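Local coordinates for decapping and exoribonuclease protein 1 (Kluyveromyces lactis, PDB 4GPS) that removes the NAD cap from the 5' end of NAD-capped RNAs using a divalent metal cation, and also has decapping and 5'-3' exoribonuclease activity, at residues 70-75 / 364-369; 132-137 / 243-248; 352-357 / 368-373. One frame throughout, in Å; residues are numbered along the deposited sequence.

Interaction 1: 70-75 / 364-369; sequences VSVNYV and KFYKFN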
loop_
_atom_site.group_PDB
_atom_site.type_symbol
_atom_site.label_atom_id
_atom_site.label_comp_id
_atom_site.label_asym_id
_atom_site.label_seq_id
_atom_site.Cartn_x
_atom_site.Cartn_y
_atom_site.Cartn_z
ATOM N N VAL A 70 -3.329 18.787 10.627
ATOM C CA VAL A 70 -2.989 18.783 12.030
ATOM C C VAL A 70 -1.501 19.136 12.225
ATOM O O VAL A 70 -0.669 18.965 11.322
ATOM C CB VAL A 70 -3.287 17.388 12.575
ATOM C CG1 VAL A 70 -2.421 17.092 13.699
ATOM C CG2 VAL A 70 -4.742 17.288 12.987
ATOM N N SER A 71 -1.156 19.631 13.408
ATOM C CA SER A 71 0.224 19.983 13.661
ATOM C C SER A 71 1.179 18.831 13.354
ATOM O O SER A 71 0.903 17.657 13.628
ATOM C CB SER A 71 0.409 20.412 15.113
ATOM O OG SER A 71 1.790 20.510 15.404
ATOM N N VAL A 72 2.320 19.196 12.797
ATOM C CA VAL A 72 3.365 18.260 12.446
ATOM C C VAL A 72 3.866 17.484 13.665
ATOM O O VAL A 72 4.490 16.416 13.526
ATOM C CB VAL A 72 4.509 19.049 11.763
ATOM C CG1 VAL A 72 5.826 18.396 11.980
ATOM C CG2 VAL A 72 4.223 19.161 10.267
ATOM N N ASN A 73 3.580 18.017 14.854
ATOM C CA ASN A 73 3.997 17.396 16.123
ATOM C C ASN A 73 2.859 16.715 16.867
ATOM O O ASN A 73 3.029 16.196 17.964
ATOM C CB ASN A 73 4.644 18.439 17.032
ATOM C CG ASN A 73 5.773 19.164 16.341
ATOM O OD1 ASN A 73 6.788 18.565 15.974
ATOM N ND2 ASN A 73 5.595 20.460 16.137
ATOM N N TYR A 74 1.698 16.719 16.242
ATOM C CA TYR A 74 0.511 16.124 16.796
ATOM C C TYR A 74 0.687 14.651 17.159
ATOM O O TYR A 74 1.129 13.840 16.333
ATOM C CB TYR A 74 -0.593 16.260 15.770
ATOM C CG TYR A 74 -1.920 15.736 16.220
ATOM C CD1 TYR A 74 -2.690 16.436 17.141
ATOM C CD2 TYR A 74 -2.413 14.548 15.719
ATOM C CE1 TYR A 74 -3.930 15.951 17.556
ATOM C CE2 TYR A 74 -3.641 14.055 16.112
ATOM C CZ TYR A 74 -4.397 14.761 17.038
ATOM O OH TYR A 74 -5.606 14.254 17.447
ATOM N N VAL A 75 0.311 14.291 18.383
ATOM C CA VAL A 75 0.417 12.908 18.837
ATOM C C VAL A 75 -0.907 12.457 19.424
ATOM O O VAL A 75 -1.514 13.182 20.206
ATOM C CB VAL A 75 1.503 12.756 19.922
ATOM C CG1 VAL A 75 1.581 11.308 20.386
ATOM C CG2 VAL A 75 2.850 13.216 19.386
ATOM N N LYS A 364 11.837 18.182 7.915
ATOM C CA LYS A 364 11.161 18.873 6.821
ATOM C C LYS A 364 9.782 18.316 6.386
ATOM O O LYS A 364 8.760 18.993 6.576
ATOM C CB LYS A 364 12.115 18.938 5.618
ATOM C CG LYS A 364 11.886 20.115 4.688
ATOM C CD LYS A 364 11.994 21.463 5.414
ATOM C CE LYS A 364 11.600 22.621 4.483
ATOM N NZ LYS A 364 11.548 23.959 5.148
ATOM N N PHE A 365 9.751 17.106 5.822
ATOM C CA PHE A 365 8.524 16.439 5.323
ATOM C C PHE A 365 7.390 16.178 6.324
ATOM O O PHE A 365 6.986 15.032 6.546
ATOM C CB PHE A 365 8.907 15.105 4.652
ATOM C CG PHE A 365 10.008 15.251 3.697
ATOM C CD1 PHE A 365 11.333 15.272 4.154
ATOM C CD2 PHE A 365 9.740 15.558 2.358
ATOM C CE1 PHE A 365 12.389 15.607 3.293
ATOM C CE2 PHE A 365 10.775 15.898 1.478
ATOM C CZ PHE A 365 12.115 15.928 1.943
ATOM N N TYR A 366 6.876 17.247 6.908
ATOM C CA TYR A 366 5.810 17.157 7.882
ATOM C C TYR A 366 6.164 16.156 8.955
ATOM O O TYR A 366 5.281 15.558 9.553
ATOM C CB TYR A 366 4.504 16.762 7.189
ATOM C CG TYR A 366 4.153 17.741 6.118
ATOM C CD1 TYR A 366 4.573 17.545 4.810
ATOM C CD2 TYR A 366 3.470 18.912 6.421
ATOM C CE1 TYR A 366 4.322 18.495 3.814
ATOM C CE2 TYR A 366 3.212 19.885 5.435
ATOM C CZ TYR A 366 3.638 19.673 4.133
ATOM O OH TYR A 366 3.391 20.629 3.152
ATOM N N LYS A 367 7.462 15.996 9.204
ATOM C CA LYS A 367 7.967 15.030 10.187
ATOM C C LYS A 367 7.341 13.625 10.033
ATOM O O LYS A 367 7.185 12.891 11.016
ATOM C CB LYS A 367 7.752 15.546 11.603
ATOM C CG LYS A 367 8.492 16.828 11.900
ATOM C CD LYS A 367 8.397 17.180 13.366
ATOM C CE LYS A 367 9.407 18.250 13.762
ATOM N NZ LYS A 367 9.567 18.288 15.248
ATOM N N PHE A 368 6.999 13.259 8.791
ATOM C CA PHE A 368 6.419 11.945 8.483
ATOM C C PHE A 368 5.334 11.537 9.500
ATOM O O PHE A 368 5.278 10.399 9.990
ATOM C CB PHE A 368 7.517 10.867 8.447
ATOM C CG PHE A 368 8.722 11.243 7.629
ATOM C CD1 PHE A 368 9.830 11.851 8.229
ATOM C CD2 PHE A 368 8.750 11.004 6.255
ATOM C CE1 PHE A 368 10.949 12.217 7.472
ATOM C CE2 PHE A 368 9.855 11.363 5.491
ATOM C CZ PHE A 368 10.962 11.975 6.106
ATOM N N ASN A 369 4.455 12.472 9.811
ATOM C CA ASN A 369 3.403 12.192 10.766
ATOM C C ASN A 369 2.231 11.470 10.069
ATOM O O ASN A 369 1.625 12.020 9.145
ATOM C CB ASN A 369 2.924 13.517 11.387
ATOM C CG ASN A 369 2.067 13.310 12.621
ATOM O OD1 ASN A 369 1.123 12.511 12.629
ATOM N ND2 ASN A 369 2.383 14.048 13.671
#
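Asn369, the N-cap residue of helix 370-393, accepts from Asn371 N through OD1 while its ND2 grips the type I beta turn Ser71-Tyr74, and illustrates how one amide can join a helix start to a distant loop. Two hydrogen bonds to the turn leave from Asn369 ND2, both close to its amide plane. One runs 2.9 Å from Asn369 ND2 to Tyr74 O, meeting a lone pair in the carbonyl plane. The other is 3.2 Å from Asn369 ND2 to Val72 O, nearly straight at hydrogen, yet it arrives above that carbonyl, 72° out of its plane. With CG anti to the backbone N (chi1 -166°), the Asn369 amide is carried to the turn. Beside it, the CG2 branch of Val72 sits 3.5 Å from Tyr366 CA and lies obliquely to the tyrosine ring. The Lys367 chain, extended beyond CG, places NZ 2.9 Å from Asn73 OD1, in the plane of that carbonyl; the carbonyls of Val359 and Lys361 also accept from NZ, so the ammonium is held by three oxygens. In the next shell, His69 meets the Tyr366 ring edge-to-face, Val372 of helix 370-393 touches the Tyr366 side chain, and Asp375 of that helix accepts from Val70 N. The turn is braced from within: Tyr74 N donates to Ser71 O, and Asn73 N donates to Ser71 OG over 3.1 Å, closing an ST turn.

Interaction 2: 132-137 / 243-248; sequences DSFIGI and EDLLIE
The C-terminal end of helix 233-246, whose last turn carries the metal-binding Glu243, is packed through Leu245 and Leu246 against the type II beta turn Phe134-Ile137. Leu245 carries most of this apolar contact. A chi1 of 175° swings Leu245 CG away from its own amide nitrogen and out to the ring, where it lies 3.8 Å from Phe134 CD2, the two side chains meeting at a slant. Beyond it, Leu245 CD1 comes 3.4 Å from Ser133 O and points tip to tip at Ile137 CD1, though the placing of that isoleucine methyl is doubtful. The Phe134 ring also turns its edge to the helix end: CE2 is 3.3 Å from Leu245 O, which lies near the ring plane and accepts a weak hydrogen bond from Arg113. Leu246 CD2 approaches the same ring obliquely, 4.0 Å from Phe134 CD2, while the Trp125 ring meets it with planes about 15° apart. An alanine in place of Leu245 would remove both branches and is likely to open a gap beside the Phe134 ring, with the turn less firmly held to the helix. Leu246 and Glu243 in turn touch Ile294 of strand 290-297, another metal-binding residue, which places this apolar layer beside the metal site of a PD-(D/E)XK-type nuclease.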
loop_
_atom_site.group_PDB
_atom_site.type_symbol
_atom_site.label_atom_id
_atom_site.label_comp_id
_atom_site.label_asym_id
_atom_site.label_seq_id
_atom_site.Cartn_x
_atom_site.Cartn_y
_atom_site.Cartn_z
ATOM N N ASP A 132 17.101 -22.584 13.541
ATOM C CA ASP A 132 18.246 -22.517 12.653
ATOM C C ASP A 132 17.867 -22.631 11.185
ATOM O O ASP A 132 18.735 -22.495 10.320
ATOM C CB ASP A 132 19.290 -23.569 13.019
ATOM C CG ASP A 132 20.000 -23.258 14.319
ATOM O OD1 ASP A 132 20.035 -22.072 14.740
ATOM O OD2 ASP A 132 20.541 -24.216 14.913
ATOM N N SER A 133 16.577 -22.868 10.917
ATOM C CA SER A 133 16.035 -22.953 9.554
ATOM C C SER A 133 15.602 -21.567 9.062
ATOM O O SER A 133 15.153 -21.420 7.927
ATOM C CB SER A 133 14.806 -23.841 9.517
ATOM O OG SER A 133 14.907 -24.832 10.504
ATOM N N PHE A 134 15.694 -20.569 9.936
ATOM C CA PHE A 134 15.327 -19.202 9.600
ATOM C C PHE A 134 16.409 -18.215 10.038
ATOM O O PHE A 134 17.004 -17.507 9.219
ATOM C CB PHE A 134 13.999 -18.833 10.263
ATOM C CG PHE A 134 12.848 -19.700 9.843
ATOM C CD1 PHE A 134 12.359 -20.682 10.686
ATOM C CD2 PHE A 134 12.237 -19.521 8.594
ATOM C CE1 PHE A 134 11.274 -21.467 10.292
ATOM C CE2 PHE A 134 11.143 -20.314 8.193
ATOM C CZ PHE A 134 10.665 -21.277 9.037
ATOM N N ILE A 135 16.677 -18.177 11.334
ATOM C CA ILE A 135 17.681 -17.260 11.852
ATOM C C ILE A 135 19.118 -17.707 11.502
ATOM O O ILE A 135 19.585 -18.785 11.904
ATOM C CB ILE A 135 17.517 -17.128 13.377
ATOM C CG1 ILE A 135 16.098 -16.635 13.707
ATOM C CG2 ILE A 135 18.571 -16.176 13.934
ATOM C CD1 ILE A 135 15.778 -15.233 13.131
ATOM N N GLY A 136 19.818 -16.880 10.741
ATOM C CA GLY A 136 21.187 -17.206 10.369
ATOM C C GLY A 136 21.347 -17.494 8.886
ATOM O O GLY A 136 22.455 -17.578 8.360
ATOM N N ILE A 137 20.219 -17.633 8.213
ATOM C CA ILE A 137 20.193 -17.917 6.801
ATOM C C ILE A 137 20.534 -16.683 5.995
ATOM O O ILE A 137 20.035 -15.587 6.251
ATOM C CB ILE A 137 18.822 -18.480 6.445
ATOM C CG1 ILE A 137 18.766 -19.909 6.986
ATOM C CG2 ILE A 137 18.562 -18.412 4.940
ATOM C CD1 ILE A 137 17.494 -20.628 6.679
ATOM N N GLU A 243 10.583 -13.645 1.654
ATOM C CA GLU A 243 9.220 -14.150 1.448
ATOM C C GLU A 243 9.290 -15.661 1.158
ATOM O O GLU A 243 8.533 -16.468 1.721
ATOM C CB GLU A 243 8.563 -13.408 0.273
ATOM C CG GLU A 243 8.242 -11.945 0.633
ATOM C CD GLU A 243 7.967 -11.033 -0.552
ATOM O OE1 GLU A 243 7.807 -9.806 -0.321
ATOM O OE2 GLU A 243 7.907 -11.536 -1.701
ATOM N N ASP A 244 10.230 -16.034 0.297
ATOM C CA ASP A 244 10.426 -17.430 -0.085
ATOM C C ASP A 244 10.629 -18.327 1.138
ATOM O O ASP A 244 9.988 -19.365 1.273
ATOM C CB ASP A 244 11.638 -17.545 -1.003
ATOM C CG ASP A 244 11.476 -18.635 -2.038
ATOM O OD1 ASP A 244 11.204 -19.794 -1.647
ATOM O OD2 ASP A 244 11.626 -18.329 -3.247
ATOM N N LEU A 245 11.532 -17.910 2.018
ATOM C CA LEU A 245 11.851 -18.622 3.255
ATOM C C LEU A 245 10.682 -18.716 4.286
ATOM O O LEU A 245 10.548 -19.723 4.970
ATOM C CB LEU A 245 13.082 -17.940 3.895
ATOM C CG LEU A 245 13.591 -18.401 5.263
ATOM C CD1 LEU A 245 14.230 -19.810 5.117
ATOM C CD2 LEU A 245 14.607 -17.377 5.800
ATOM N N LEU A 246 9.826 -17.691 4.379
ATOM C CA LEU A 246 8.726 -17.688 5.367
ATOM C C LEU A 246 7.398 -18.294 4.894
ATOM O O LEU A 246 6.551 -18.680 5.696
ATOM C CB LEU A 246 8.482 -16.241 5.877
ATOM C CG LEU A 246 9.733 -15.553 6.480
ATOM C CD1 LEU A 246 9.479 -14.115 6.700
ATOM C CD2 LEU A 246 10.164 -16.207 7.763
ATOM N N ILE A 247 7.228 -18.391 3.584
ATOM C CA ILE A 247 5.977 -18.884 3.006
ATOM C C ILE A 247 6.035 -20.325 2.457
ATOM O O ILE A 247 6.967 -20.682 1.732
ATOM C CB ILE A 247 5.537 -17.912 1.851
ATOM C CG1 ILE A 247 5.455 -16.471 2.380
ATOM C CG2 ILE A 247 4.201 -18.302 1.308
ATOM C CD1 ILE A 247 5.428 -15.398 1.270
ATOM N N GLU A 248 5.048 -21.143 2.814
ATOM C CA GLU A 248 4.966 -22.511 2.296
ATOM C C GLU A 248 4.685 -22.462 0.799
ATOM O O GLU A 248 5.505 -22.909 0.000
ATOM C CB GLU A 248 3.847 -23.289 2.985
ATOM C CG GLU A 248 4.353 -24.321 3.997
ATOM C CD GLU A 248 3.227 -25.064 4.725
ATOM O OE1 GLU A 248 3.559 -25.908 5.599
ATOM O OE2 GLU A 248 2.030 -24.806 4.426
#

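Interaction 3: 352-357 / 368-373; sequences KINNSS and FNPNVA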
loop_
_atom_site.group_PDB
_atom_site.type_symbol
_atom_site.label_atom_id
_atom_site.label_comp_id
_atom_site.label_asym_id
_atom_site.label_seq_id
_atom_site.Cartn_x
_atom_site.Cartn_y
_atom_site.Cartn_z
ATOM N N LYS A 352 5.454 3.210 16.664
ATOM C CA LYS A 352 6.864 3.426 16.347
ATOM C C LYS A 352 7.050 4.783 15.620
ATOM O O LYS A 352 8.040 5.475 15.853
ATOM C CB LYS A 352 7.399 2.252 15.492
ATOM C CG LYS A 352 8.931 2.153 15.359
ATOM C CD LYS A 352 9.322 0.784 14.791
ATOM C CE LYS A 352 10.839 0.579 14.734
ATOM N NZ LYS A 352 11.527 0.710 16.078
ATOM N N ILE A 353 6.095 5.181 14.774
ATOM C CA ILE A 353 6.233 6.456 14.055
ATOM C C ILE A 353 5.499 7.662 14.638
ATOM O O ILE A 353 5.639 8.767 14.114
ATOM C CB ILE A 353 5.846 6.334 12.532
ATOM C CG1 ILE A 353 4.375 5.974 12.372
ATOM C CG2 ILE A 353 6.691 5.244 11.851
ATOM C CD1 ILE A 353 3.986 5.836 10.920
ATOM N N ASN A 354 4.728 7.472 15.714
ATOM C CA ASN A 354 4.007 8.604 16.342
ATOM C C ASN A 354 4.016 8.519 17.874
ATOM O O ASN A 354 3.285 7.720 18.465
ATOM C CB ASN A 354 2.559 8.668 15.830
ATOM C CG ASN A 354 1.820 9.917 16.301
ATOM O OD1 ASN A 354 2.025 11.024 15.785
ATOM N ND2 ASN A 354 0.949 9.742 17.278
ATOM N N ASN A 355 4.888 9.309 18.499
ATOM C CA ASN A 355 5.018 9.374 19.956
ATOM C C ASN A 355 5.364 10.803 20.251
ATOM O O ASN A 355 5.783 11.544 19.357
ATOM C CB ASN A 355 6.188 8.554 20.574
ATOM C CG ASN A 355 6.945 7.716 19.571
ATOM O OD1 ASN A 355 6.417 6.748 19.014
ATOM N ND2 ASN A 355 8.209 8.065 19.355
ATOM N N SER A 356 5.242 11.156 21.527
ATOM C CA SER A 356 5.568 12.499 21.997
ATOM C C SER A 356 7.094 12.655 22.016
ATOM O O SER A 356 7.630 13.749 22.186
ATOM C CB SER A 356 4.944 12.743 23.396
ATOM O OG SER A 356 4.768 11.543 24.140
ATOM N N SER A 357 7.783 11.542 21.797
ATOM C CA SER A 357 9.239 11.512 21.769
ATOM C C SER A 357 9.862 11.577 20.358
ATOM O O SER A 357 10.858 12.265 20.147
ATOM C CB SER A 357 9.722 10.259 22.486
ATOM O OG SER A 357 10.956 9.824 21.954
ATOM N N PHE A 368 6.999 13.259 8.791
ATOM C CA PHE A 368 6.419 11.945 8.483
ATOM C C PHE A 368 5.334 11.537 9.500
ATOM O O PHE A 368 5.278 10.399 9.990
ATOM C CB PHE A 368 7.517 10.867 8.447
ATOM C CG PHE A 368 8.722 11.243 7.629
ATOM C CD1 PHE A 368 9.830 11.851 8.229
ATOM C CD2 PHE A 368 8.750 11.004 6.255
ATOM C CE1 PHE A 368 10.949 12.217 7.472
ATOM C CE2 PHE A 368 9.855 11.363 5.491
ATOM C CZ PHE A 368 10.962 11.975 6.106
ATOM N N ASN A 369 4.455 12.472 9.811
ATOM C CA ASN A 369 3.403 12.192 10.766
ATOM C C ASN A 369 2.231 11.470 10.069
ATOM O O ASN A 369 1.625 12.020 9.145
ATOM C CB ASN A 369 2.924 13.517 11.387
ATOM C CG ASN A 369 2.067 13.310 12.621
ATOM O OD1 ASN A 369 1.123 12.511 12.629
ATOM N ND2 ASN A 369 2.383 14.048 13.671
ATOM N N PRO A 370 1.884 10.247 10.522
ATOM C CA PRO A 370 0.772 9.514 9.905
ATOM C C PRO A 370 -0.532 10.323 9.938
ATOM O O PRO A 370 -1.415 10.112 9.103
ATOM C CB PRO A 370 0.643 8.255 10.751
ATOM C CG PRO A 370 1.910 8.195 11.529
ATOM C CD PRO A 370 2.350 9.584 11.744
ATOM N N ASN A 371 -0.661 11.240 10.900
ATOM C CA ASN A 371 -1.886 12.025 11.001
ATOM C C ASN A 371 -1.956 13.079 9.922
ATOM O O ASN A 371 -3.028 13.353 9.377
ATOM C CB ASN A 371 -2.016 12.637 12.383
ATOM C CG ASN A 371 -2.188 11.585 13.451
ATOM O OD1 ASN A 371 -1.248 11.294 14.216
ATOM N ND2 ASN A 371 -3.382 10.991 13.509
ATOM N N VAL A 372 -0.811 13.658 9.588
ATOM C CA VAL A 372 -0.768 14.628 8.506
ATOM C C VAL A 372 -1.001 13.849 7.192
ATOM O O VAL A 372 -1.717 14.316 6.323
ATOM C CB VAL A 372 0.592 15.350 8.508
ATOM C CG1 VAL A 372 0.762 16.194 7.258
ATOM C CG2 VAL A 372 0.670 16.214 9.765
ATOM N N ALA A 373 -0.416 12.655 7.052
ATOM C CA ALA A 373 -0.644 11.856 5.830
ATOM C C ALA A 373 -2.169 11.639 5.683
ATOM O O ALA A 373 -2.734 11.783 4.597
ATOM C CB ALA A 373 0.083 10.501 5.914
HETATM O O HOH W 1 7.073 9.388 11.506
#
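The chain leaves helix 346-353 at Asn354 and starts helix 370-393 just after Asn369, and the CA atoms of the two segments come nearest at these residues, 6.7 Å apart. This is a junction between a helix end and a capped helix start. Pro370, the first residue of the new helix, is met by Ile353, the last of the old one, and their side chains slide past each other in opposite directions. Ile353 takes the uncommon first torsion with CG1 between the backbone N and the carbonyl carbon (chi1 64°), and from there both CG1 and CD1 lie against Pro370 CG, although the modelled 3.2 Å between Ile353 CD1 and Pro370 CG is doubtfully short. Leu311 and Trp315 of helix 305-319 touch Ile353 and Pro370 respectively. Asn354 adds its CB, 4.2 Å from Pro370 CD. The OD1 of Asn369 serves as the cap: Asn371 N donates to it over 2.8 Å, on a lone pair in the carbonyl plane, satisfying an N-H of the first turn. A water bridges the two backbones, donating to both carbonyls, 3.0 Å from Ile353 O and 2.6 Å from Phe368 O.

Interactions 1 and 3 share Phe368 and Asn369 and meet at the start of helix 370-393, their centres 6 Å apart, yet they differ in depth. Interaction 1 is a surface contact, drawing in a loop from near the N-terminus by direct hydrogen bonds around an apolar valine; interaction 3 is buried and joins two helix ends across a short connection, the segments being eleven residues apart, through apolar packing and a water. Interaction 2 stands apart, its centre 37 Å from that of interaction 1 and 32 Å from that of interaction 3. It is partly buried and apolar, and of the three it alone includes a metal-binding residue. In sequence it is nested within the loop interaction 1 closes.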